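Local structure of catechol O-methyltransferase (Niastella koreensis GR20-10, 7CVX) at residues 5-10 with 207-212; 35-40 with 65-70; 61-66 with 83-88. The protein transfers a methyl group from S-adenosyl-L-methionine to catechol-like substrates in a magnesium-dependent reaction, giving meta- and para-methylated products from protocatechuic acid in equal proportion. All blocks are in the same frame, centred on the assembly; numbering follows the deposited sequence.

Contact 1 (5-10 with 207-212); sequences IFESVD and VGVKEY
Phe6 sets its CG anti to its carbonyl carbon (chi1 -57°), which turns a face of the ring to Val207, while one helical turn later Asp10 holds its first torsion away from a staggered position, at -142°, a turn that brings OD2 to the backbone N of Val209. Over the Phe6 ring, Val207 CB stands 4.1 Å from the centroid in a CH-pi contact, offset toward the rim, and Val207 CG2 comes down to 3.5 Å from Phe6 CD1. The opposite face is occupied by Ile5 CG2 of the same helix. Asp10 OD2 accepts a hydrogen bond from Val209 N at 2.8 Å, with the donor above the carboxylate plane (38° out of it), and both Val209 methyls lie against that oxygen, CG2 at 3.3 Å from Asp10 OD2. The other oxygen, Asp10 OD1, is bonded to Asn44, so both ends of this buried carboxylate are engaged and its rotation is probably fixed. In fold terms, the N-terminal helix 4-17 lies against the turn of the beta hairpin formed by strands 199-206 and 213-220, the antiparallel edge of a Rossmann-like methyltransferase sheet. Gly208 makes the close approach possible: a side chain there would run into Asp10 OD2 and, at these backbone angles, into the preceding carbonyl. Its CA lies 3.5 Å from Phe6 O in a CA-H...O contact. The homodimer builds on the same place, since Phe6 meets Tyr212 of the second subunit edge-to-face and Phe6 O accepts a hydrogen bond from Gln205 of that subunit.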
loop_
_atom_site.group_PDB
_atom_site.type_symbol
_atom_site.label_atom_id
_atom_site.label_comp_id
_atom_site.label_asym_id
_atom_site.label_seq_id
_atom_site.Cartn_x
_atom_site.Cartn_y
_atom_site.Cartn_z
ATOM N N ILE B 5 10.136 -19.253 2.163
ATOM C CA ILE B 5 10.760 -17.988 2.633
ATOM C C ILE B 5 9.660 -16.932 2.856
ATOM O O ILE B 5 9.701 -16.239 3.889
ATOM C CB ILE B 5 11.867 -17.490 1.685
ATOM C CG1 ILE B 5 12.598 -16.303 2.297
ATOM C CG2 ILE B 5 11.341 -17.153 0.302
ATOM C CD1 ILE B 5 13.299 -16.622 3.590
ATOM N N PHE B 6 8.667 -16.867 1.978
ATOM C CA PHE B 6 7.615 -15.823 2.070
ATOM C C PHE B 6 6.762 -16.063 3.310
ATOM O O PHE B 6 6.371 -15.101 4.019
ATOM C CB PHE B 6 6.782 -15.800 0.794
ATOM C CG PHE B 6 7.588 -15.581 -0.447
ATOM C CD1 PHE B 6 8.398 -14.475 -0.597
ATOM C CD2 PHE B 6 7.507 -16.472 -1.501
ATOM C CE1 PHE B 6 9.112 -14.256 -1.763
ATOM C CE2 PHE B 6 8.207 -16.251 -2.671
ATOM C CZ PHE B 6 9.013 -15.142 -2.806
ATOM N N GLU B 7 6.498 -17.330 3.605
ATOM C CA GLU B 7 5.706 -17.710 4.791
ATOM C C GLU B 7 6.484 -17.307 6.049
ATOM O O GLU B 7 5.925 -16.685 6.928
ATOM C CB GLU B 7 5.477 -19.205 4.703
ATOM C CG GLU B 7 4.456 -19.728 5.688
ATOM C CD GLU B 7 3.922 -21.087 5.256
ATOM O OE1 GLU B 7 3.430 -21.831 6.139
ATOM O OE2 GLU B 7 4.034 -21.409 4.039
ATOM N N SER B 8 7.782 -17.607 6.094
ATOM C CA SER B 8 8.637 -17.336 7.273
ATOM C C SER B 8 8.728 -15.836 7.501
ATOM O O SER B 8 8.656 -15.395 8.644
ATOM C CB SER B 8 9.974 -17.995 7.139
ATOM O OG SER B 8 9.791 -19.393 7.077
ATOM N N VAL B 9 8.894 -15.072 6.424
ATOM C CA VAL B 9 8.948 -13.593 6.523
ATOM C C VAL B 9 7.580 -13.062 6.970
ATOM O O VAL B 9 7.502 -12.192 7.819
ATOM C CB VAL B 9 9.449 -12.996 5.204
ATOM C CG1 VAL B 9 9.311 -11.492 5.238
ATOM C CG2 VAL B 9 10.888 -13.433 4.938
ATOM N N ASP B 10 6.484 -13.621 6.479
ATOM C CA ASP B 10 5.145 -13.124 6.888
ATOM C C ASP B 10 4.994 -13.297 8.408
ATOM O O ASP B 10 4.432 -12.379 9.075
ATOM C CB ASP B 10 4.031 -13.827 6.088
ATOM C CG ASP B 10 2.822 -12.987 5.671
ATOM O OD1 ASP B 10 2.935 -11.741 5.618
ATOM O OD2 ASP B 10 1.784 -13.594 5.310
ATOM N N VAL B 207 2.962 -11.548 -1.524
ATOM C CA VAL B 207 3.462 -12.868 -1.095
ATOM C C VAL B 207 3.353 -12.916 0.432
ATOM O O VAL B 207 3.240 -11.867 1.111
ATOM C CB VAL B 207 4.895 -13.092 -1.626
ATOM C CG1 VAL B 207 4.961 -13.181 -3.146
ATOM C CG2 VAL B 207 5.884 -12.065 -1.108
ATOM N N GLY B 208 3.368 -14.120 0.973
ATOM C CA GLY B 208 3.355 -14.337 2.422
ATOM C C GLY B 208 2.811 -15.715 2.704
ATOM O O GLY B 208 3.232 -16.661 1.998
ATOM N N VAL B 209 1.913 -15.829 3.680
ATOM C CA VAL B 209 1.354 -17.141 4.123
ATOM C C VAL B 209 0.408 -17.689 3.048
ATOM O O VAL B 209 0.315 -18.930 2.970
ATOM C CB VAL B 209 0.658 -17.051 5.493
ATOM C CG1 VAL B 209 1.673 -16.763 6.577
ATOM C CG2 VAL B 209 -0.471 -16.036 5.564
ATOM N N LYS B 210 -0.282 -16.819 2.284
ATOM C CA LYS B 210 -1.261 -17.232 1.267
ATOM C C LYS B 210 -0.536 -17.410 -0.061
ATOM O O LYS B 210 0.608 -16.941 -0.194
ATOM C CB LYS B 210 -2.430 -16.240 1.196
ATOM C CG LYS B 210 -3.148 -16.034 2.525
ATOM C CD LYS B 210 -4.640 -15.818 2.415
ATOM C CE LYS B 210 -5.052 -14.938 1.263
ATOM N NZ LYS B 210 -6.521 -14.798 1.161
ATOM N N GLU B 211 -1.226 -18.038 -0.991
ATOM C CA GLU B 211 -0.706 -18.204 -2.350
ATOM C C GLU B 211 -0.413 -16.835 -2.969
ATOM O O GLU B 211 -1.188 -15.921 -2.781
ATOM C CB GLU B 211 -1.741 -18.936 -3.198
ATOM C CG GLU B 211 -1.225 -19.259 -4.587
ATOM C CD GLU B 211 -2.203 -20.061 -5.417
ATOM O OE1 GLU B 211 -3.043 -19.459 -6.100
ATOM O OE2 GLU B 211 -2.138 -21.267 -5.317
ATOM N N TYR B 212 0.692 -16.775 -3.703
ATOM C CA TYR B 212 1.139 -15.604 -4.489
ATOM C C TYR B 212 -0.067 -15.007 -5.217
ATOM O O TYR B 212 -0.745 -15.678 -5.929
ATOM C CB TYR B 212 2.230 -16.072 -5.449
ATOM C CG TYR B 212 2.633 -15.119 -6.543
ATOM C CD1 TYR B 212 2.805 -13.778 -6.304
ATOM C CD2 TYR B 212 2.895 -15.584 -7.812
ATOM C CE1 TYR B 212 3.179 -12.907 -7.304
ATOM C CE2 TYR B 212 3.246 -14.728 -8.828
ATOM C CZ TYR B 212 3.392 -13.385 -8.582
ATOM O OH TYR B 212 3.786 -12.563 -9.578
#

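Contact 2 (35-40 with 65-70); sequences GMPAIS and GTLAGY. With SAH (S-adenosyl-L-homocysteine), chain F; DHB (3,4-dihydroxybenzoic acid), chain G.
Leu67 reaches from the turn after strand 60-64 into the loop 35-40, and its carbons share out the ligand, Met36, Pro37 and Ile39 among them. Leu67 CB lies 3.6 Å from SAH CB. Leu67 CG, placed anti to the backbone N (chi1 -167°), is 3.9 Å from Met36 CE, which touches Leu67 CD1 as well. CD1 also slides past the Pro37 ring, 3.7 Å from Pro37 CG, with the ribose O3' of the ligand beside it, whereas Leu67 CD2 turns to the backbone, 3.5 Å from Pro37 O, and has Ile39 CG1 crossing it at about a right angle. Met36 bends at chi3 (58°), which carries Met36 CE to 3.5 Å from Leu67 C and into touch with Ala68. Beyond Leu67, Ser40 CB packs 3.6 Å from Tyr70 CB.

Residues 66-69 form a type II' turn with Leu67 in its positive-phi corner, part of the glycine-rich cofactor loop of class I methyltransferases. Gly65 O accepts a hydrogen bond from the ligand amino group, 2.9 Å from SAH N; Leu67 N, bonded to Glu89, gives only a weak second bond to O3'. Cutting Leu67 back to an alanine would probably open a gap between the Pro37 ring and the ribose and leave the Met36 methyl less firmly seated. Pro37 CG also touches the dihydroxybenzoate ring, and Ile39 CD1 lies 3.4 Å from DHB O4. Such a carbon seam has no directional bonds to fix the loops against each other, and could probably adjust as the protein changes conformation on binding cofactor and metal.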
loop_
_atom_site.group_PDB
_atom_site.type_symbol
_atom_site.label_atom_id
_atom_site.label_comp_id
_atom_site.label_asym_id
_atom_site.label_seq_id
_atom_site.Cartn_x
_atom_site.Cartn_y
_atom_site.Cartn_z
ATOM N N GLY B 35 -17.887 -24.937 7.229
ATOM C CA GLY B 35 -17.536 -25.464 5.887
ATOM C C GLY B 35 -17.166 -24.341 4.914
ATOM O O GLY B 35 -17.256 -24.508 3.703
ATOM N N MET B 36 -16.719 -23.209 5.446
ATOM C CA MET B 36 -16.370 -22.008 4.666
ATOM C C MET B 36 -14.880 -22.082 4.290
ATOM O O MET B 36 -14.044 -22.669 4.985
ATOM C CB MET B 36 -16.708 -20.765 5.485
ATOM C CG MET B 36 -18.204 -20.645 5.784
ATOM S SD MET B 36 -18.601 -19.356 6.982
ATOM C CE MET B 36 -17.933 -17.876 6.209
ATOM N N PRO B 37 -14.536 -21.492 3.130
ATOM C CA PRO B 37 -13.166 -21.464 2.638
ATOM C C PRO B 37 -12.276 -20.596 3.533
ATOM O O PRO B 37 -12.704 -19.515 3.970
ATOM C CB PRO B 37 -13.332 -20.846 1.244
ATOM C CG PRO B 37 -14.576 -19.992 1.332
ATOM C CD PRO B 37 -15.484 -20.802 2.227
ATOM N N ALA B 38 -11.047 -21.055 3.763
ATOM C CA ALA B 38 -10.036 -20.345 4.566
ATOM C C ALA B 38 -9.328 -19.329 3.671
ATOM O O ALA B 38 -8.109 -19.450 3.445
ATOM C CB ALA B 38 -9.103 -21.355 5.181
ATOM N N ILE B 39 -10.084 -18.369 3.145
ATOM C CA ILE B 39 -9.610 -17.454 2.079
ATOM C C ILE B 39 -9.725 -16.000 2.552
ATOM O O ILE B 39 -9.540 -15.121 1.701
ATOM C CB ILE B 39 -10.370 -17.690 0.763
ATOM C CG1 ILE B 39 -11.878 -17.399 0.843
ATOM C CG2 ILE B 39 -10.075 -19.078 0.244
ATOM C CD1 ILE B 39 -12.605 -17.559 -0.488
ATOM N N SER B 40 -9.943 -15.708 3.853
ATOM C CA SER B 40 -9.851 -14.312 4.354
ATOM C C SER B 40 -8.502 -13.680 3.970
ATOM O O SER B 40 -7.512 -14.402 3.797
ATOM C CB SER B 40 -10.021 -14.199 5.869
ATOM O OG SER B 40 -10.977 -15.148 6.366
ATOM N N GLY B 65 -18.288 -8.965 -0.388
ATOM C CA GLY B 65 -17.776 -10.310 -0.069
ATOM C C GLY B 65 -17.351 -10.371 1.378
ATOM O O GLY B 65 -16.230 -9.938 1.689
ATOM N N THR B 66 -18.260 -10.775 2.257
ATOM C CA THR B 66 -18.045 -10.720 3.719
ATOM C C THR B 66 -17.300 -11.964 4.216
ATOM O O THR B 66 -16.407 -11.806 5.104
ATOM C CB THR B 66 -19.362 -10.558 4.478
ATOM O OG1 THR B 66 -20.156 -9.572 3.802
ATOM C CG2 THR B 66 -19.096 -10.158 5.917
ATOM N N LEU B 67 -17.621 -13.147 3.690
ATOM C CA LEU B 67 -17.199 -14.432 4.276
ATOM C C LEU B 67 -17.507 -14.392 5.772
ATOM O O LEU B 67 -18.679 -14.198 6.088
ATOM C CB LEU B 67 -15.734 -14.680 3.903
ATOM C CG LEU B 67 -15.201 -16.083 4.144
ATOM C CD1 LEU B 67 -15.854 -17.092 3.218
ATOM C CD2 LEU B 67 -13.689 -16.138 3.908
ATOM N N ALA B 68 -16.519 -14.471 6.660
ATOM C CA ALA B 68 -16.733 -14.632 8.108
ATOM C C ALA B 68 -16.534 -13.273 8.775
ATOM O O ALA B 68 -16.599 -13.193 9.991
ATOM C CB ALA B 68 -15.836 -15.717 8.652
ATOM N N GLY B 69 -16.325 -12.216 7.973
ATOM C CA GLY B 69 -16.116 -10.857 8.496
ATOM C C GLY B 69 -14.692 -10.581 8.956
ATOM O O GLY B 69 -14.497 -9.592 9.646
ATOM N N TYR B 70 -13.716 -11.425 8.634
ATOM C CA TYR B 70 -12.304 -11.153 9.024
ATOM C C TYR B 70 -11.813 -9.792 8.468
ATOM O O TYR B 70 -11.390 -8.927 9.242
ATOM C CB TYR B 70 -11.462 -12.379 8.656
ATOM C CG TYR B 70 -10.072 -12.300 9.221
ATOM C CD1 TYR B 70 -9.084 -11.655 8.523
ATOM C CD2 TYR B 70 -9.755 -12.836 10.448
ATOM C CE1 TYR B 70 -7.804 -11.550 9.040
ATOM C CE2 TYR B 70 -8.500 -12.704 11.005
ATOM C CZ TYR B 70 -7.518 -12.028 10.307
ATOM O OH TYR B 70 -6.249 -11.859 10.777
HETATM N N SAH F . -13.430 -10.231 2.252
HETATM C CA SAH F . -13.389 -11.495 3.038
HETATM C CB SAH F . -13.300 -12.703 2.107
HETATM C CG SAH F . -14.417 -12.729 1.066
HETATM S SD SAH F . -14.430 -14.333 0.238
HETATM C C SAH F . -12.160 -11.528 3.946
HETATM O O SAH F . -11.035 -11.308 3.461
HETATM O OXT SAH F . -12.315 -11.838 5.152
HETATM C "C5'" SAH F . -15.679 -14.055 -1.048
HETATM C "C4'" SAH F . -17.085 -13.973 -0.542
HETATM O "O4'" SAH F . -17.926 -13.465 -1.594
HETATM C "C3'" SAH F . -17.730 -15.277 -0.055
HETATM O "O3'" SAH F . -18.263 -15.078 1.251
HETATM C "C2'" SAH F . -18.851 -15.506 -1.078
HETATM O "O2'" SAH F . -19.958 -16.174 -0.538
HETATM C "C1'" SAH F . -19.179 -14.068 -1.484
HETATM N N9 SAH F . -19.821 -13.951 -2.781
HETATM C C8 SAH F . -19.710 -14.783 -3.876
HETATM N N7 SAH F . -20.462 -14.388 -4.895
HETATM C C5 SAH F . -21.057 -13.218 -4.427
HETATM C C6 SAH F . -21.974 -12.316 -5.003
HETATM N N6 SAH F . -22.439 -12.455 -6.235
HETATM N N1 SAH F . -22.420 -11.279 -4.251
HETATM C C2 SAH F . -21.965 -11.152 -2.999
HETATM N N3 SAH F . -21.081 -11.921 -2.359
HETATM C C4 SAH F . -20.692 -12.960 -3.124
HETATM C C1 DHB G . -16.640 -20.707 -1.649
HETATM C C2 DHB G . -16.833 -19.319 -1.752
HETATM C C3 DHB G . -15.869 -18.541 -2.408
HETATM O O3 DHB G . -16.041 -17.193 -2.546
HETATM C C4 DHB G . -14.738 -19.148 -2.973
HETATM O O4 DHB G . -13.781 -18.402 -3.610
HETATM C C5 DHB G . -14.558 -20.521 -2.852
HETATM C C6 DHB G . -15.508 -21.289 -2.199
HETATM C C DHB G . -17.612 -21.567 -0.925
HETATM O O1 DHB G . -17.370 -22.810 -0.907
HETATM O O2 DHB G . -18.586 -21.012 -0.362
#

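Contact 3 (61-66 with 83-88). With SAH (S-adenosyl-L-homocysteine), chain F.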
loop_
_atom_site.group_PDB
_atom_site.type_symbol
_atom_site.label_atom_id
_atom_site.label_comp_id
_atom_site.label_asym_id
_atom_site.label_seq_id
_atom_site.Cartn_x
_atom_site.Cartn_y
_atom_site.Cartn_z
ATOM N N ILE B 61 -17.385 2.964 4.707
ATOM C CA ILE B 61 -16.706 1.904 3.898
ATOM C C ILE B 61 -17.744 0.963 3.295
ATOM O O ILE B 61 -18.734 0.596 3.999
ATOM C CB ILE B 61 -15.669 1.163 4.742
ATOM C CG1 ILE B 61 -14.637 2.153 5.275
ATOM C CG2 ILE B 61 -15.010 0.024 3.937
ATOM C CD1 ILE B 61 -13.610 1.539 6.206
ATOM N N LEU B 62 -17.492 0.542 2.055
ATOM C CA LEU B 62 -18.299 -0.494 1.379
ATOM C C LEU B 62 -17.416 -1.713 1.122
ATOM O O LEU B 62 -16.309 -1.527 0.596
ATOM C CB LEU B 62 -18.884 0.074 0.081
ATOM C CG LEU B 62 -19.664 -0.937 -0.754
ATOM C CD1 LEU B 62 -20.880 -1.462 -0.002
ATOM C CD2 LEU B 62 -20.031 -0.251 -2.075
ATOM N N GLU B 63 -17.876 -2.905 1.497
ATOM C CA GLU B 63 -17.162 -4.162 1.213
ATOM C C GLU B 63 -18.062 -5.125 0.451
ATOM O O GLU B 63 -19.257 -5.269 0.821
ATOM C CB GLU B 63 -16.651 -4.788 2.509
ATOM C CG GLU B 63 -16.054 -6.161 2.322
ATOM C CD GLU B 63 -15.614 -6.783 3.639
ATOM O OE1 GLU B 63 -14.413 -6.962 3.822
ATOM O OE2 GLU B 63 -16.480 -7.041 4.508
ATOM N N LEU B 64 -17.558 -5.653 -0.662
ATOM C CA LEU B 64 -18.243 -6.728 -1.424
ATOM C C LEU B 64 -17.582 -8.053 -1.046
ATOM O O LEU B 64 -16.401 -8.183 -1.368
ATOM C CB LEU B 64 -18.082 -6.505 -2.924
ATOM C CG LEU B 64 -18.573 -5.165 -3.453
ATOM C CD1 LEU B 64 -18.944 -5.287 -4.905
ATOM C CD2 LEU B 64 -19.723 -4.618 -2.670
ATOM N N GLY B 65 -18.288 -8.965 -0.388
ATOM C CA GLY B 65 -17.776 -10.310 -0.069
ATOM C C GLY B 65 -17.351 -10.371 1.378
ATOM O O GLY B 65 -16.230 -9.938 1.689
ATOM N N THR B 66 -18.260 -10.775 2.257
ATOM C CA THR B 66 -18.045 -10.720 3.719
ATOM C C THR B 66 -17.300 -11.964 4.216
ATOM O O THR B 66 -16.407 -11.806 5.104
ATOM C CB THR B 66 -19.362 -10.558 4.478
ATOM O OG1 THR B 66 -20.156 -9.572 3.802
ATOM C CG2 THR B 66 -19.096 -10.158 5.917
ATOM N N GLY B 83 -18.823 6.048 12.444
ATOM C CA GLY B 83 -18.488 5.476 11.127
ATOM C C GLY B 83 -19.345 4.265 10.833
ATOM O O GLY B 83 -19.799 3.636 11.785
ATOM N N ARG B 84 -19.520 3.940 9.560
ATOM C CA ARG B 84 -20.322 2.776 9.147
ATOM C C ARG B 84 -19.624 2.027 8.029
ATOM O O ARG B 84 -18.952 2.640 7.162
ATOM C CB ARG B 84 -21.700 3.223 8.679
ATOM C CG ARG B 84 -22.484 3.970 9.751
ATOM C CD ARG B 84 -22.971 3.023 10.847
ATOM N NE ARG B 84 -23.729 3.712 11.886
ATOM C CZ ARG B 84 -23.243 4.225 13.027
ATOM N NH1 ARG B 84 -24.077 4.796 13.891
ATOM N NH2 ARG B 84 -21.953 4.174 13.316
ATOM N N LEU B 85 -19.769 0.720 8.075
ATOM C CA LEU B 85 -19.249 -0.172 7.041
ATOM C C LEU B 85 -20.430 -0.999 6.587
ATOM O O LEU B 85 -21.106 -1.557 7.480
ATOM C CB LEU B 85 -18.167 -1.085 7.610
ATOM C CG LEU B 85 -17.378 -1.899 6.591
ATOM C CD1 LEU B 85 -15.937 -2.052 7.024
ATOM C CD2 LEU B 85 -18.016 -3.267 6.402
ATOM N N ILE B 86 -20.692 -1.002 5.294
ATOM C CA ILE B 86 -21.737 -1.867 4.687
ATOM C C ILE B 86 -21.018 -3.013 3.989
ATOM O O ILE B 86 -20.106 -2.714 3.188
ATOM C CB ILE B 86 -22.665 -1.112 3.728
ATOM C CG1 ILE B 86 -23.448 -0.019 4.442
ATOM C CG2 ILE B 86 -23.607 -2.076 3.019
ATOM C CD1 ILE B 86 -24.252 0.821 3.493
ATOM N N THR B 87 -21.379 -4.258 4.281
ATOM C CA THR B 87 -20.684 -5.398 3.651
ATOM C C THR B 87 -21.748 -6.278 2.997
ATOM O O THR B 87 -22.810 -6.422 3.596
ATOM C CB THR B 87 -19.736 -6.101 4.631
ATOM O OG1 THR B 87 -19.040 -7.119 3.904
ATOM C CG2 THR B 87 -20.454 -6.594 5.864
ATOM N N LEU B 88 -21.485 -6.721 1.763
ATOM C CA LEU B 88 -22.455 -7.469 0.922
ATOM C C LEU B 88 -22.038 -8.933 0.887
ATOM O O LEU B 88 -20.863 -9.222 0.638
ATOM C CB LEU B 88 -22.475 -6.890 -0.492
ATOM C CG LEU B 88 -22.678 -5.372 -0.594
ATOM C CD1 LEU B 88 -22.996 -4.978 -2.017
ATOM C CD2 LEU B 88 -23.740 -4.866 0.344
HETATM N N SAH F . -13.430 -10.231 2.252
HETATM C CA SAH F . -13.389 -11.495 3.038
HETATM C CB SAH F . -13.300 -12.703 2.107
HETATM C CG SAH F . -14.417 -12.729 1.066
HETATM S SD SAH F . -14.430 -14.333 0.238
HETATM C C SAH F . -12.160 -11.528 3.946
HETATM O O SAH F . -11.035 -11.308 3.461
HETATM O OXT SAH F . -12.315 -11.838 5.152
HETATM C "C5'" SAH F . -15.679 -14.055 -1.048
HETATM C "C4'" SAH F . -17.085 -13.973 -0.542
HETATM O "O4'" SAH F . -17.926 -13.465 -1.594
HETATM C "C3'" SAH F . -17.730 -15.277 -0.055
HETATM O "O3'" SAH F . -18.263 -15.078 1.251
HETATM C "C2'" SAH F . -18.851 -15.506 -1.078
HETATM O "O2'" SAH F . -19.958 -16.174 -0.538
HETATM C "C1'" SAH F . -19.179 -14.068 -1.484
HETATM N N9 SAH F . -19.821 -13.951 -2.781
HETATM C C8 SAH F . -19.710 -14.783 -3.876
HETATM N N7 SAH F . -20.462 -14.388 -4.895
HETATM C C5 SAH F . -21.057 -13.218 -4.427
HETATM C C6 SAH F . -21.974 -12.316 -5.003
HETATM N N6 SAH F . -22.439 -12.455 -6.235
HETATM N N1 SAH F . -22.420 -11.279 -4.251
HETATM C C2 SAH F . -21.965 -11.152 -2.999
HETATM N N3 SAH F . -21.081 -11.921 -2.359
HETATM C C4 SAH F . -20.692 -12.960 -3.124
#
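Leu64 and Leu88 lie side by side and point the same way, Leu64 CD2 and Leu88 CD1 only 3.4 Å apart, a tighter fit than usual for carbons. On the same face Leu62 crosses Ile86, with Leu62 CD1 4.1 Å from Ile86 CG2, and helix 118-128 packs over these leucines through Leu122 and Ile121. The other face begins with Ile61 CG2 against Leu85 CD1 at 3.8 Å and lies under helix 70-76. Between the faces runs a parallel ladder, the strand axes 4.7 Å apart and 12° from alignment: bonds alternate from Ile61 N to Arg84 O, Ile86 N to Ile61 O, Glu63 N to Ile86 O and Leu88 N to Glu63 O. Gly65 N continues it, 2.8 Å from Leu88 O.

Toward the cofactor end the helix 70-76 face turns polar. Glu63 and Thr87 run alongside each other, each with its first side-chain step anti to the backbone N (173° and -176°), and Thr87 OG1 donates to the anti lone pair of Glu63 OE2 at 2.6 Å. Ser71 on OE1 and Thr72 on OE2 hold it further, so a buried carboxylate, probably charged, is met by three hydroxyls, and Ser71 also binds the cofactor. Thr66 OG1 closes the edge, 2.7 Å from Thr87 OG1. This is the opening beta-alpha-beta unit of the Rossmann-like methyltransferase fold: the first strand runs into the glycine loop of motif I, and the second ends at Glu89, the acidic residue that binds S-adenosylmethionine.

Contacts 2 and 3 meet at the cofactor, whereas contact 1 stands at the dimer interface, on the other side of the chain's centre from contact 3. Contacts 2 and 3 share Gly65 and Thr66; their centres lie 14 Å apart, contact 3 supplying the sheet from which the loop of contact 2 emerges. The centre of contact 1 is 19 Å from that of contact 2 and 27 Å from that of contact 3, yet Lys210 NZ probably makes a hydrogen bond to Ser40 O (2.8 Å). The Ile39 side chain is about 6 Å from the magnesium ion, and that of Val209 about 12 Å, so contact 1 is set back from the metal and reaches the pocket only indirectly, through the loop 35-40.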